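Local coordinates for protein alkyl hydroperoxide reductase/ Thiol specific antioxidant/ Mal allergen (Burkholderia ambifaria, PDB 5ENU) that probably reduces hydrogen peroxide and organic hydroperoxides through a reactive thiol, as a peroxiredoxin of the AhpC/TSA family, at residues Y44-N48 and S83-F87; E72-R78 and F95-A101; L39-F43 and E55-F59; V17-A22 and L105-F109. One frame throughout, in Å; residues are numbered along the deposited sequence. Where two conformers were deposited one is given.

Contact 1 of 4, residues Y44-N48 and S83-F87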
loop_
_atom_site.group_PDB
_atom_site.type_symbol
_atom_site.label_atom_id
_atom_site.label_comp_id
_atom_site.label_asym_id
_atom_site.label_seq_id
_atom_site.Cartn_x
_atom_site.Cartn_y
_atom_site.Cartn_z
ATOM N N TYR A 44 -3.589 -4.101 1.169
ATOM C CA TYR A 44 -4.026 -5.206 2.012
ATOM C C TYR A 44 -5.521 -5.422 1.816
ATOM O O TYR A 44 -6.259 -4.464 1.565
ATOM C CB TYR A 44 -3.695 -4.952 3.499
ATOM C CG TYR A 44 -4.351 -3.714 4.093
ATOM C CD1 TYR A 44 -3.782 -2.441 3.936
ATOM C CD2 TYR A 44 -5.542 -3.822 4.819
ATOM C CE1 TYR A 44 -4.387 -1.314 4.496
ATOM C CE2 TYR A 44 -6.141 -2.698 5.387
ATOM C CZ TYR A 44 -5.564 -1.453 5.222
ATOM O OH TYR A 44 -6.158 -0.335 5.767
ATOM N N PRO A 45 -5.996 -6.673 1.874
ATOM C CA PRO A 45 -7.402 -6.930 1.493
ATOM C C PRO A 45 -8.452 -6.187 2.314
ATOM O O PRO A 45 -9.397 -5.645 1.720
ATOM C CB PRO A 45 -7.538 -8.455 1.625
ATOM C CG PRO A 45 -6.164 -9.007 1.537
ATOM C CD PRO A 45 -5.192 -7.909 1.938
ATOM N N LYS A 46 -8.347 -6.141 3.649
ATOM C CA LYS A 46 -9.502 -5.673 4.423
ATOM C C LYS A 46 -9.120 -5.262 5.839
ATOM O O LYS A 46 -8.484 -6.038 6.565
ATOM C CB LYS A 46 -10.579 -6.769 4.526
ATOM N N ASP A 47 -9.557 -4.070 6.246
ATOM C CA ASP A 47 -9.422 -3.661 7.641
ATOM C C ASP A 47 -10.002 -4.734 8.559
ATOM O O ASP A 47 -11.034 -5.345 8.262
ATOM C CB ASP A 47 -10.211 -2.366 7.898
ATOM C CG ASP A 47 -9.589 -1.125 7.272
ATOM O OD1 ASP A 47 -8.482 -1.207 6.697
ATOM O OD2 ASP A 47 -10.215 -0.035 7.357
ATOM N N ASN A 48 -9.320 -4.969 9.681
ATOM C CA ASN A 48 -9.787 -5.766 10.817
ATOM C C ASN A 48 -9.681 -7.268 10.619
ATOM O O ASN A 48 -10.181 -8.016 11.471
ATOM C CB ASN A 48 -11.180 -5.373 11.321
ATOM C CG ASN A 48 -11.240 -3.930 11.713
ATOM O OD1 ASN A 48 -10.518 -3.510 12.614
ATOM N ND2 ASN A 48 -12.035 -3.141 10.993
ATOM N N SER A 83 -13.837 3.351 8.523
ATOM C CA SER A 83 -13.201 2.102 8.907
ATOM C C SER A 83 -11.714 2.320 9.140
ATOM O O SER A 83 -11.151 1.820 10.123
ATOM C CB SER A 83 -13.413 1.076 7.798
ATOM O OG SER A 83 -12.784 -0.160 8.091
ATOM N N HIS A 84 -11.059 3.058 8.240
ATOM C CA HIS A 84 -9.630 3.314 8.386
ATOM C C HIS A 84 -9.324 4.075 9.674
ATOM O O HIS A 84 -8.333 3.774 10.353
ATOM C CB HIS A 84 -9.116 4.119 7.200
ATOM C CG HIS A 84 -8.829 3.315 5.976
ATOM N ND1 HIS A 84 -9.006 1.949 5.903
ATOM C CD2 HIS A 84 -8.322 3.696 4.784
ATOM C CE1 HIS A 84 -8.608 1.524 4.715
ATOM N NE2 HIS A 84 -8.208 2.570 4.009
ATOM N N ASP A 85 -10.136 5.086 10.015
ATOM C CA ASP A 85 -9.887 5.811 11.259
ATOM C C ASP A 85 -9.938 4.867 12.454
ATOM O O ASP A 85 -9.107 4.955 13.367
ATOM C CB ASP A 85 -10.929 6.918 11.444
ATOM C CG ASP A 85 -10.682 8.134 10.566
ATOM O OD1 ASP A 85 -9.555 8.326 10.067
ATOM O OD2 ASP A 85 -11.644 8.912 10.381
ATOM N N ASN A 86 -10.930 3.974 12.471
ATOM C CA ASN A 86 -11.070 3.015 13.562
ATOM C C ASN A 86 -9.897 2.046 13.591
ATOM O O ASN A 86 -9.337 1.767 14.657
ATOM C CB ASN A 86 -12.397 2.270 13.414
ATOM C CG ASN A 86 -13.564 3.080 13.937
ATOM O OD1 ASN A 86 -13.527 3.563 15.066
ATOM N ND2 ASN A 86 -14.602 3.244 13.117
ATOM N N PHE A 87 -9.518 1.521 12.423
ATOM C CA PHE A 87 -8.459 0.522 12.345
ATOM C C PHE A 87 -7.115 1.137 12.722
ATOM O O PHE A 87 -6.342 0.543 13.485
ATOM C CB PHE A 87 -8.446 -0.025 10.911
ATOM C CG PHE A 87 -7.513 -1.193 10.667
ATOM C CD1 PHE A 87 -7.587 -2.345 11.429
ATOM C CD2 PHE A 87 -6.635 -1.176 9.591
ATOM C CE1 PHE A 87 -6.755 -3.427 11.167
ATOM C CE2 PHE A 87 -5.822 -2.239 9.331
ATOM C CZ PHE A 87 -5.877 -3.364 10.112
HETATM O O HOH W 1 -12.427 -0.389 11.396
HETATM O O HOH W 2 -13.918 -2.441 9.345
#
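Asp47 turns its carboxylate onto the first turn of helix 81-91, where OD2 is gripped by two donors. His84 ND1 lies 2.7 Å from Asp47 OD2 and gives its hydrogen at 157° to the syn lone pair, with the oxygen almost in the imidazole plane. Ser83 OG donates to the anti lone pair of the same Asp47 OD2, also at 2.7 Å. The other oxygen, OD1, accepts from Tyr44 OH at 2.7 Å and is met nearly along its C-O axis. Three bonds thus fix the rotation of the carboxylate, whose plane stands 45° from that of the imidazole. Beneath this polar cluster lies Phe87: with CG anti to its backbone N (chi1 -173°), the ring slides under the loop, and Asp47 CA sits over its centre, 4.1 Å from the centroid. Asn48 N also lies over a face of this ring, 3.3 Å from Phe87 CE1. Asn48 ND2 reaches Ser83 through two waters: one also donates to Ser83 O; the second, held weakly by ND2, donates to Ser83 OG. Asn48 OD1 accepts from Lys90. In the second shell, Asp79 OD2 takes the Asp47 amide, and Ile98 O takes His84 NE2; acceptors at both nitrogens are consistent with a doubly protonated imidazole. Pro45, Thr49 and Cys52 match the PxxxTxxC signature of peroxiredoxins, whose cysteine is peroxidatic in relatives; Cys52 probably plays that part here. The loop runs from strand 38-43 into helix 50-68, wedged between that helix, helix 81-91 and the ends of strands 71-77 and 97-99.

Contact 2 of 4, residues E72-R78 and F95-A101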
loop_
_atom_site.group_PDB
_atom_site.type_symbol
_atom_site.label_atom_id
_atom_site.label_comp_id
_atom_site.label_asym_id
_atom_site.label_seq_id
_atom_site.Cartn_x
_atom_site.Cartn_y
_atom_site.Cartn_z
ATOM N N GLU A 72 8.578 6.534 3.777
ATOM C CA GLU A 72 7.257 6.604 4.381
ATOM C C GLU A 72 6.502 5.320 4.043
ATOM O O GLU A 72 6.772 4.675 3.029
ATOM C CB GLU A 72 6.486 7.828 3.846
ATOM C CG GLU A 72 5.026 8.017 4.379
ATOM C CD GLU A 72 4.900 8.184 5.909
ATOM O OE1 GLU A 72 4.453 9.267 6.346
ATOM O OE2 GLU A 72 5.207 7.238 6.674
ATOM N N ILE A 73 5.571 4.943 4.918
ATOM C CA ILE A 73 4.661 3.820 4.713
ATOM C C ILE A 73 3.266 4.388 4.489
ATOM O O ILE A 73 2.844 5.304 5.206
ATOM C CB ILE A 73 4.645 2.895 5.952
ATOM C CG1 ILE A 73 6.063 2.472 6.384
ATOM C CG2 ILE A 73 3.758 1.685 5.724
ATOM C CD1 ILE A 73 6.800 1.658 5.346
ATOM N N ILE A 74 2.547 3.842 3.508
ATOM C CA ILE A 74 1.124 4.114 3.332
ATOM C C ILE A 74 0.424 2.786 3.041
ATOM O O ILE A 74 0.797 2.082 2.096
ATOM C CB ILE A 74 0.832 5.142 2.221
ATOM C CG1 ILE A 74 1.518 6.483 2.493
ATOM C CG2 ILE A 74 -0.693 5.326 2.043
ATOM C CD1 ILE A 74 1.352 7.495 1.367
ATOM N N GLY A 75 -0.589 2.441 3.854
ATOM C CA GLY A 75 -1.419 1.277 3.587
ATOM C C GLY A 75 -2.624 1.653 2.739
ATOM O O GLY A 75 -3.115 2.774 2.805
ATOM N N VAL A 76 -3.059 0.725 1.871
ATOM C CA VAL A 76 -4.197 0.951 0.976
ATOM C C VAL A 76 -5.145 -0.236 1.064
ATOM O O VAL A 76 -4.724 -1.382 0.870
ATOM C CB VAL A 76 -3.770 1.111 -0.499
ATOM C CG1 VAL A 76 -4.979 1.541 -1.336
ATOM C CG2 VAL A 76 -2.616 2.104 -0.629
ATOM N N SER A 77 -6.427 0.036 1.316
ATOM C CA SER A 77 -7.486 -0.924 1.046
ATOM C C SER A 77 -8.684 -0.147 0.526
ATOM O O SER A 77 -8.678 1.091 0.502
ATOM C CB SER A 77 -7.875 -1.758 2.271
ATOM O OG SER A 77 -8.748 -1.021 3.121
ATOM N N ARG A 78 -9.734 -0.871 0.139
ATOM C CA ARG A 78 -10.938 -0.210 -0.368
ATOM C C ARG A 78 -11.919 0.170 0.742
ATOM O O ARG A 78 -12.985 0.728 0.438
ATOM C CB ARG A 78 -11.619 -1.085 -1.436
ATOM C CG ARG A 78 -10.707 -1.409 -2.629
ATOM C CD ARG A 78 -11.266 -2.523 -3.502
ATOM N NE ARG A 78 -11.375 -3.790 -2.770
ATOM C CZ ARG A 78 -12.040 -4.843 -3.221
ATOM N NH1 ARG A 78 -12.631 -4.797 -4.412
ATOM N NH2 ARG A 78 -12.078 -5.948 -2.494
ATOM N N PHE A 95 1.284 5.827 10.602
ATOM C CA PHE A 95 1.368 6.146 9.191
ATOM C C PHE A 95 -0.045 6.163 8.636
ATOM O O PHE A 95 -0.975 5.650 9.274
ATOM C CB PHE A 95 2.269 5.140 8.449
ATOM C CG PHE A 95 1.864 3.700 8.630
ATOM C CD1 PHE A 95 0.802 3.159 7.904
ATOM C CD2 PHE A 95 2.569 2.871 9.509
ATOM C CE1 PHE A 95 0.434 1.822 8.065
ATOM C CE2 PHE A 95 2.199 1.534 9.662
ATOM C CZ PHE A 95 1.138 1.019 8.944
ATOM N N PRO A 96 -0.246 6.762 7.459
ATOM C CA PRO A 96 -1.606 6.937 6.926
ATOM C C PRO A 96 -2.139 5.693 6.231
ATOM O O PRO A 96 -1.391 4.830 5.778
ATOM C CB PRO A 96 -1.455 8.062 5.887
ATOM C CG PRO A 96 -0.039 8.548 5.987
ATOM C CD PRO A 96 0.764 7.508 6.686
ATOM N N LEU A 97 -3.469 5.643 6.122
ATOM C CA LEU A 97 -4.174 4.642 5.325
ATOM C C LEU A 97 -5.006 5.363 4.266
ATOM O O LEU A 97 -5.843 6.208 4.607
ATOM C CB LEU A 97 -5.104 3.790 6.202
ATOM C CG LEU A 97 -4.428 3.011 7.332
ATOM C CD1 LEU A 97 -5.506 2.317 8.174
ATOM C CD2 LEU A 97 -3.399 1.987 6.796
ATOM N N ILE A 98 -4.800 5.002 2.995
ATOM C CA ILE A 98 -5.603 5.537 1.889
ATOM C C ILE A 98 -6.890 4.727 1.760
ATOM O O ILE A 98 -6.853 3.484 1.772
ATOM C CB ILE A 98 -4.801 5.502 0.573
ATOM C CG1 ILE A 98 -3.792 6.662 0.541
ATOM C CG2 ILE A 98 -5.739 5.557 -0.624
ATOM C CD1 ILE A 98 -2.785 6.603 -0.628
ATOM N N SER A 99 -8.017 5.424 1.627
ATOM C CA SER A 99 -9.301 4.789 1.320
ATOM C C SER A 99 -9.475 4.760 -0.196
ATOM O O SER A 99 -9.780 5.781 -0.817
ATOM C CB SER A 99 -10.458 5.539 1.976
ATOM O OG SER A 99 -11.677 4.963 1.540
ATOM N N ASP A 100 -9.269 3.597 -0.791
ATOM C CA ASP A 100 -9.401 3.430 -2.237
ATOM C C ASP A 100 -10.764 2.843 -2.577
ATOM O O ASP A 100 -10.900 1.911 -3.362
ATOM C CB ASP A 100 -8.270 2.546 -2.751
ATOM C CG ASP A 100 -8.087 2.644 -4.253
ATOM O OD1 ASP A 100 -8.077 3.765 -4.799
ATOM O OD2 ASP A 100 -7.942 1.590 -4.896
ATOM N N ALA A 101 -11.810 3.419 -1.978
ATOM C CA ALA A 101 -13.174 2.916 -2.177
ATOM C C ALA A 101 -13.581 2.872 -3.647
ATOM O O ALA A 101 -14.402 2.023 -4.032
ATOM C CB ALA A 101 -14.179 3.756 -1.378
#
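The parallel strand pair of a beta-alpha-beta unit is formed here: strand 71-77 leads through helix 81-91 into strand 97-99, part of the thioredoxin-like core of the peroxiredoxin. The two strands run in the same sense, and Gly75 bonds twice to its neighbour, through its N to Pro96 O at 3.2 Å and through its O to Ile98 N at 2.8 Å. The ladder ends where Asp100 N reaches Ser77 O at 2.9 Å with a nearly straight N-H (167°). Leu97 CD2 lies 3.8 Å from Gly75 CA, directly against the glycine backbone. On the other face of the sheet, Ile74 CG2 meets Ile98 CD1 at 3.6 Å, and Val76 CG1 packs on the CB of Asp100. The carboxylate of Asp100 turns away from this pair to accept the amides of Leu105 and Cys106, at the start of helix 104-109. Arg78 lays its CG against Asp100 O and sends its guanidinium on to Glu103 in a salt bridge. At the opposite end of the pair, the first torsion of Phe95 (chi1 55°) places CG over its own backbone, which folds the ring back over Ile73. Ile73 CG2 then sits squarely over the middle of that ring, 3.9 Å from the Phe95 centroid and 6° off the normal.

Contact 3 of 4, residues L39-F43 and E55-F59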
loop_
_atom_site.group_PDB
_atom_site.type_symbol
_atom_site.label_atom_id
_atom_site.label_comp_id
_atom_site.label_asym_id
_atom_site.label_seq_id
_atom_site.Cartn_x
_atom_site.Cartn_y
_atom_site.Cartn_z
ATOM N N LEU A 39 8.766 5.584 -0.823
ATOM C CA LEU A 39 7.389 5.255 -0.458
ATOM C C LEU A 39 7.193 3.748 -0.530
ATOM O O LEU A 39 7.403 3.139 -1.587
ATOM C CB LEU A 39 6.387 5.957 -1.376
ATOM C CG LEU A 39 4.933 5.497 -1.209
ATOM C CD1 LEU A 39 4.442 5.793 0.210
ATOM C CD2 LEU A 39 4.028 6.158 -2.226
ATOM N N VAL A 40 6.807 3.154 0.594
ATOM C CA VAL A 40 6.302 1.792 0.639
ATOM C C VAL A 40 4.785 1.917 0.591
ATOM O O VAL A 40 4.166 2.390 1.556
ATOM C CB VAL A 40 6.753 1.064 1.915
ATOM C CG1 VAL A 40 6.059 -0.300 2.029
ATOM C CG2 VAL A 40 8.276 0.929 1.953
ATOM N N LEU A 41 4.185 1.531 -0.530
ATOM C CA LEU A 41 2.739 1.573 -0.698
ATOM C C LEU A 41 2.272 0.125 -0.611
ATOM O O LEU A 41 2.567 -0.669 -1.510
ATOM C CB LEU A 41 2.402 2.181 -2.055
ATOM C CG LEU A 41 0.931 2.506 -2.292
ATOM C CD1 LEU A 41 0.479 3.616 -1.332
ATOM C CD2 LEU A 41 0.691 2.902 -3.763
ATOM N N TYR A 42 1.605 -0.239 0.478
ATOM C CA TYR A 42 1.229 -1.634 0.693
ATOM C C TYR A 42 -0.286 -1.781 0.612
ATOM O O TYR A 42 -1.019 -1.070 1.316
ATOM C CB TYR A 42 1.828 -2.250 1.977
ATOM C CG TYR A 42 1.124 -2.011 3.305
ATOM C CD1 TYR A 42 1.451 -0.921 4.124
ATOM C CD2 TYR A 42 0.176 -2.924 3.776
ATOM C CE1 TYR A 42 0.826 -0.724 5.351
ATOM C CE2 TYR A 42 -0.451 -2.737 5.015
ATOM C CZ TYR A 42 -0.136 -1.620 5.781
ATOM O OH TYR A 42 -0.725 -1.406 7.015
ATOM N N PHE A 43 -0.739 -2.686 -0.260
ATOM C CA PHE A 43 -2.158 -2.982 -0.429
ATOM C C PHE A 43 -2.508 -4.207 0.396
ATOM O O PHE A 43 -1.778 -5.218 0.359
ATOM C CB PHE A 43 -2.475 -3.287 -1.899
ATOM C CG PHE A 43 -2.399 -2.085 -2.809
ATOM C CD1 PHE A 43 -1.182 -1.580 -3.219
ATOM C CD2 PHE A 43 -3.569 -1.469 -3.260
ATOM C CE1 PHE A 43 -1.123 -0.480 -4.060
ATOM C CE2 PHE A 43 -3.525 -0.356 -4.110
ATOM C CZ PHE A 43 -2.288 0.140 -4.501
ATOM N N GLU A 55 0.030 -7.454 9.460
ATOM C CA GLU A 55 0.851 -6.656 8.557
ATOM C C GLU A 55 0.975 -5.211 9.041
ATOM O O GLU A 55 2.074 -4.646 9.075
ATOM C CB GLU A 55 0.294 -6.728 7.132
ATOM C CG GLU A 55 1.231 -6.086 6.115
ATOM C CD GLU A 55 0.794 -6.216 4.666
ATOM O OE1 GLU A 55 -0.390 -6.517 4.415
ATOM O OE2 GLU A 55 1.674 -6.005 3.781
ATOM N N GLY A 56 -0.145 -4.599 9.411
ATOM C CA GLY A 56 -0.101 -3.234 9.920
ATOM C C GLY A 56 0.743 -3.102 11.179
ATOM O O GLY A 56 1.557 -2.179 11.296
ATOM N N LEU A 57 0.587 -4.044 12.123
ATOM C CA LEU A 57 1.367 -4.013 13.364
ATOM C C LEU A 57 2.851 -4.213 13.107
ATOM O O LEU A 57 3.683 -3.619 13.807
ATOM C CB LEU A 57 0.845 -5.074 14.335
ATOM C CG LEU A 57 -0.513 -4.722 14.966
ATOM C CD1 LEU A 57 -0.993 -5.881 15.810
ATOM C CD2 LEU A 57 -0.439 -3.463 15.800
ATOM N N GLN A 58 3.209 -5.021 12.097
ATOM C CA GLN A 58 4.624 -5.249 11.829
ATOM C C GLN A 58 5.258 -4.041 11.145
ATOM O O GLN A 58 6.397 -3.671 11.465
ATOM C CB GLN A 58 4.816 -6.573 11.066
ATOM C CG GLN A 58 4.567 -7.772 12.010
ATOM C CD GLN A 58 4.733 -9.135 11.366
ATOM O OE1 GLN A 58 4.546 -9.297 10.173
ATOM N NE2 GLN A 58 5.043 -10.135 12.179
ATOM N N PHE A 59 4.516 -3.372 10.251
ATOM C CA PHE A 59 5.016 -2.104 9.726
ATOM C C PHE A 59 5.144 -1.071 10.838
ATOM O O PHE A 59 6.116 -0.303 10.865
ATOM C CB PHE A 59 4.122 -1.564 8.600
ATOM C CG PHE A 59 4.432 -2.125 7.229
ATOM C CD1 PHE A 59 5.639 -1.853 6.615
ATOM C CD2 PHE A 59 3.492 -2.898 6.542
ATOM C CE1 PHE A 59 5.925 -2.353 5.355
ATOM C CE2 PHE A 59 3.760 -3.389 5.259
ATOM C CZ PHE A 59 4.989 -3.116 4.677
HETATM O O HOH W 3 0.924 -5.760 1.306
#
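Tyr42 and Phe59 slide past each other into an offset stack, centroids 4.5 Å apart and planes 26° from parallel. Tyr42 holds CG between its backbone N and carbonyl carbon (chi1 83°), a conformation that sends the ring straight out from the strand toward helix 50-68. Phe59, with CG beside its backbone N, brings CE2 over one face of the tyrosine, displaced toward the rim and 3.6 Å from Tyr42 CG. Farther along the strand, Val40 CG1 touches the Phe59 ring, 3.9 Å from Phe59 CE1. Glu55 is stretched out: its chain, extended beyond CG, runs along Tyr42 in the reverse sense and brings OE2 to 3.4 Å from Tyr42 CD2. The carboxylate and ring planes are 46° apart. Glu55 OE1 forms a salt bridge with Arg127, while a water lies 2.6 Å from Glu55 OE2 and 2.9 Å from Phe43 O; other acceptors compete for its protons. At the far end of the tyrosine, Tyr42 OH rests 3.5 Å from Gly56 CA, against the helix backbone. The contact joins the first strand and the helix of the beta-alpha-beta unit 38-43, 50-68, 71-77: strand 38-43 runs between strands 71-77 and 120-132, helix 50-68 runs nearly antiparallel to it over this face, Val40 also touches helix 150-160, and Phe43 turns away from the helix to meet Phe109.

Contact 4 of 4, residues V17-A22 and L105-F109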
loop_
_atom_site.group_PDB
_atom_site.type_symbol
_atom_site.label_atom_id
_atom_site.label_comp_id
_atom_site.label_asym_id
_atom_site.label_seq_id
_atom_site.Cartn_x
_atom_site.Cartn_y
_atom_site.Cartn_z
ATOM N N VAL A 17 5.935 5.943 -11.805
ATOM C CA VAL A 17 4.551 5.697 -11.374
ATOM C C VAL A 17 3.692 6.900 -11.755
ATOM O O VAL A 17 4.038 8.037 -11.404
ATOM C CB VAL A 17 4.499 5.444 -9.865
ATOM C CG1 VAL A 17 3.051 5.259 -9.402
ATOM C CG2 VAL A 17 5.343 4.216 -9.512
ATOM N N PRO A 18 2.566 6.708 -12.447
ATOM C CA PRO A 18 1.675 7.840 -12.735
ATOM C C PRO A 18 1.208 8.540 -11.459
ATOM O O PRO A 18 0.947 7.900 -10.438
ATOM C CB PRO A 18 0.502 7.165 -13.460
ATOM C CG PRO A 18 1.137 5.938 -14.131
ATOM C CD PRO A 18 2.078 5.454 -13.055
ATOM N N ASP A 19 1.138 9.878 -11.502
ATOM C CA ASP A 19 0.725 10.647 -10.326
ATOM C C ASP A 19 -0.749 10.379 -10.017
ATOM O O ASP A 19 -1.575 10.255 -10.926
ATOM C CB ASP A 19 0.965 12.158 -10.532
ATOM C CG ASP A 19 0.662 13.006 -9.260
ATOM O OD1 ASP A 19 1.112 12.686 -8.128
ATOM O OD2 ASP A 19 -0.052 14.024 -9.386
ATOM N N PHE A 20 -1.065 10.276 -8.722
ATOM C CA PHE A 20 -2.395 9.987 -8.209
ATOM C C PHE A 20 -2.634 10.822 -6.958
ATOM O O PHE A 20 -1.687 11.252 -6.295
ATOM C CB PHE A 20 -2.581 8.487 -7.909
ATOM C CG PHE A 20 -1.630 7.925 -6.867
ATOM C CD1 PHE A 20 -1.868 8.107 -5.506
ATOM C CD2 PHE A 20 -0.521 7.167 -7.254
ATOM C CE1 PHE A 20 -1.013 7.569 -4.546
ATOM C CE2 PHE A 20 0.343 6.619 -6.302
ATOM C CZ PHE A 20 0.097 6.829 -4.942
ATOM N N THR A 21 -3.916 11.007 -6.623
ATOM C CA THR A 21 -4.339 11.626 -5.371
ATOM C C THR A 21 -5.518 10.831 -4.837
ATOM O O THR A 21 -6.368 10.395 -5.611
ATOM C CB THR A 21 -4.757 13.082 -5.595
ATOM O OG1 THR A 21 -3.697 13.778 -6.262
ATOM C CG2 THR A 21 -5.011 13.765 -4.291
ATOM N N ALA A 22 -5.573 10.621 -3.526
ATOM C CA ALA A 22 -6.624 9.774 -2.978
ATOM C C ALA A 22 -6.944 10.211 -1.556
ATOM O O ALA A 22 -6.087 10.776 -0.858
ATOM C CB ALA A 22 -6.212 8.295 -2.982
ATOM N N LEU A 105 -6.583 3.390 -7.210
ATOM C CA LEU A 105 -5.225 2.887 -7.009
ATOM C C LEU A 105 -5.144 1.387 -7.253
ATOM O O LEU A 105 -4.140 0.894 -7.768
ATOM C CB LEU A 105 -4.712 3.218 -5.610
ATOM C CG LEU A 105 -4.121 4.608 -5.356
ATOM C CD1 LEU A 105 -5.183 5.700 -5.493
ATOM C CD2 LEU A 105 -3.467 4.643 -3.981
ATOM N N CYS A 106 -6.190 0.639 -6.879
ATOM C CA CYS A 106 -6.156 -0.806 -7.119
ATOM C C CYS A 106 -6.067 -1.107 -8.604
ATOM O O CYS A 106 -5.379 -2.054 -9.021
ATOM C CB CYS A 106 -7.388 -1.474 -6.519
ATOM S SG CYS A 106 -7.442 -1.590 -4.726
ATOM N N ALA A 107 -6.741 -0.288 -9.418
ATOM C CA ALA A 107 -6.669 -0.436 -10.864
ATOM C C ALA A 107 -5.287 -0.049 -11.376
ATOM O O ALA A 107 -4.695 -0.762 -12.194
ATOM C CB ALA A 107 -7.741 0.436 -11.506
ATOM N N LEU A 108 -4.753 1.081 -10.895
ATOM C CA LEU A 108 -3.449 1.561 -11.340
ATOM C C LEU A 108 -2.345 0.547 -11.035
ATOM O O LEU A 108 -1.459 0.309 -11.867
ATOM C CB LEU A 108 -3.151 2.909 -10.686
ATOM C CG LEU A 108 -1.771 3.524 -10.951
ATOM C CD1 LEU A 108 -1.540 3.687 -12.444
ATOM C CD2 LEU A 108 -1.655 4.853 -10.197
ATOM N N PHE A 109 -2.376 -0.060 -9.851
ATOM C CA PHE A 109 -1.368 -1.025 -9.424
ATOM C C PHE A 109 -1.722 -2.456 -9.787
ATOM O O PHE A 109 -0.916 -3.360 -9.548
ATOM C CB PHE A 109 -1.066 -0.862 -7.933
ATOM C CG PHE A 109 -0.239 0.359 -7.641
ATOM C CD1 PHE A 109 -0.829 1.623 -7.564
ATOM C CD2 PHE A 109 1.143 0.248 -7.475
ATOM C CE1 PHE A 109 -0.044 2.757 -7.330
ATOM C CE2 PHE A 109 1.932 1.375 -7.241
ATOM C CZ PHE A 109 1.341 2.636 -7.169
#
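Phe109 N bonds to Leu105 O at 2.9 Å, and this helical turn brings Leu105, Leu108 and Phe109 together against the segment 17-22. The side-chain contacts across the pair are apolar. Phe20 is central: its ring meets all three helix side chains, Leu105, Leu108 and Phe109. Leu105 comes over one face, off centre toward the rim, with CD2 in a CH-pi contact 4.3 Å from the Phe20 centroid and 27° off its normal. Its other methyl, CD1, touches Ala22 CB at 3.8 Å, so the forked end of one leucine serves both residues. Leu108, whose first torsion (chi1 175°) carries CG to the far side from its backbone N, also divides its branches: CD2 reaches Phe20 CD2 at 3.9 Å, while CD1 lies 3.9 Å from CG of the Pro18 ring. Phe109 turns its edge to Phe20: Phe20 CE2 lies near the Phe109 plane, 4.0 Å from Phe109 CE1. On the same phenylalanine, CZ meets Val17 CG1 at 3.8 Å. Asp100 accepts the amides of Leu105 and Cys106, holding the start of the helix. Helix 104-109 and this N-terminal segment, whose strand 21-22 pairs with strand 29-30, lie side by side on the main sheet: Leu41 touches both Phe20 and Phe109, and Phe43 and Phe130 meet the Phe109 ring.

How the contacts relate
All four contacts are buried. Contacts 2 and 3 lie nearest the middle of the chain, their centres about 6 Å from it, and share the main sheet: strands 38-43 and 71-77 are neighbours, bonded through Val76 N and Tyr42 O. Contact 2 is mostly backbone hydrogen bonding, contact 3 mainly aromatic stacking under helix 50-68. Contacts 1 and 4 lie about twice as far out and do not meet. Contact 1 is the polar one, a carboxylate cluster with exposed Asn48 and waters at its margin; His84 ties it to Ile98 O of contact 2. Contact 4 joins apolar side chains, yet Asp100 of contact 2 holds its helix, and Phe43 and Leu41 of contact 3 touch Phe109.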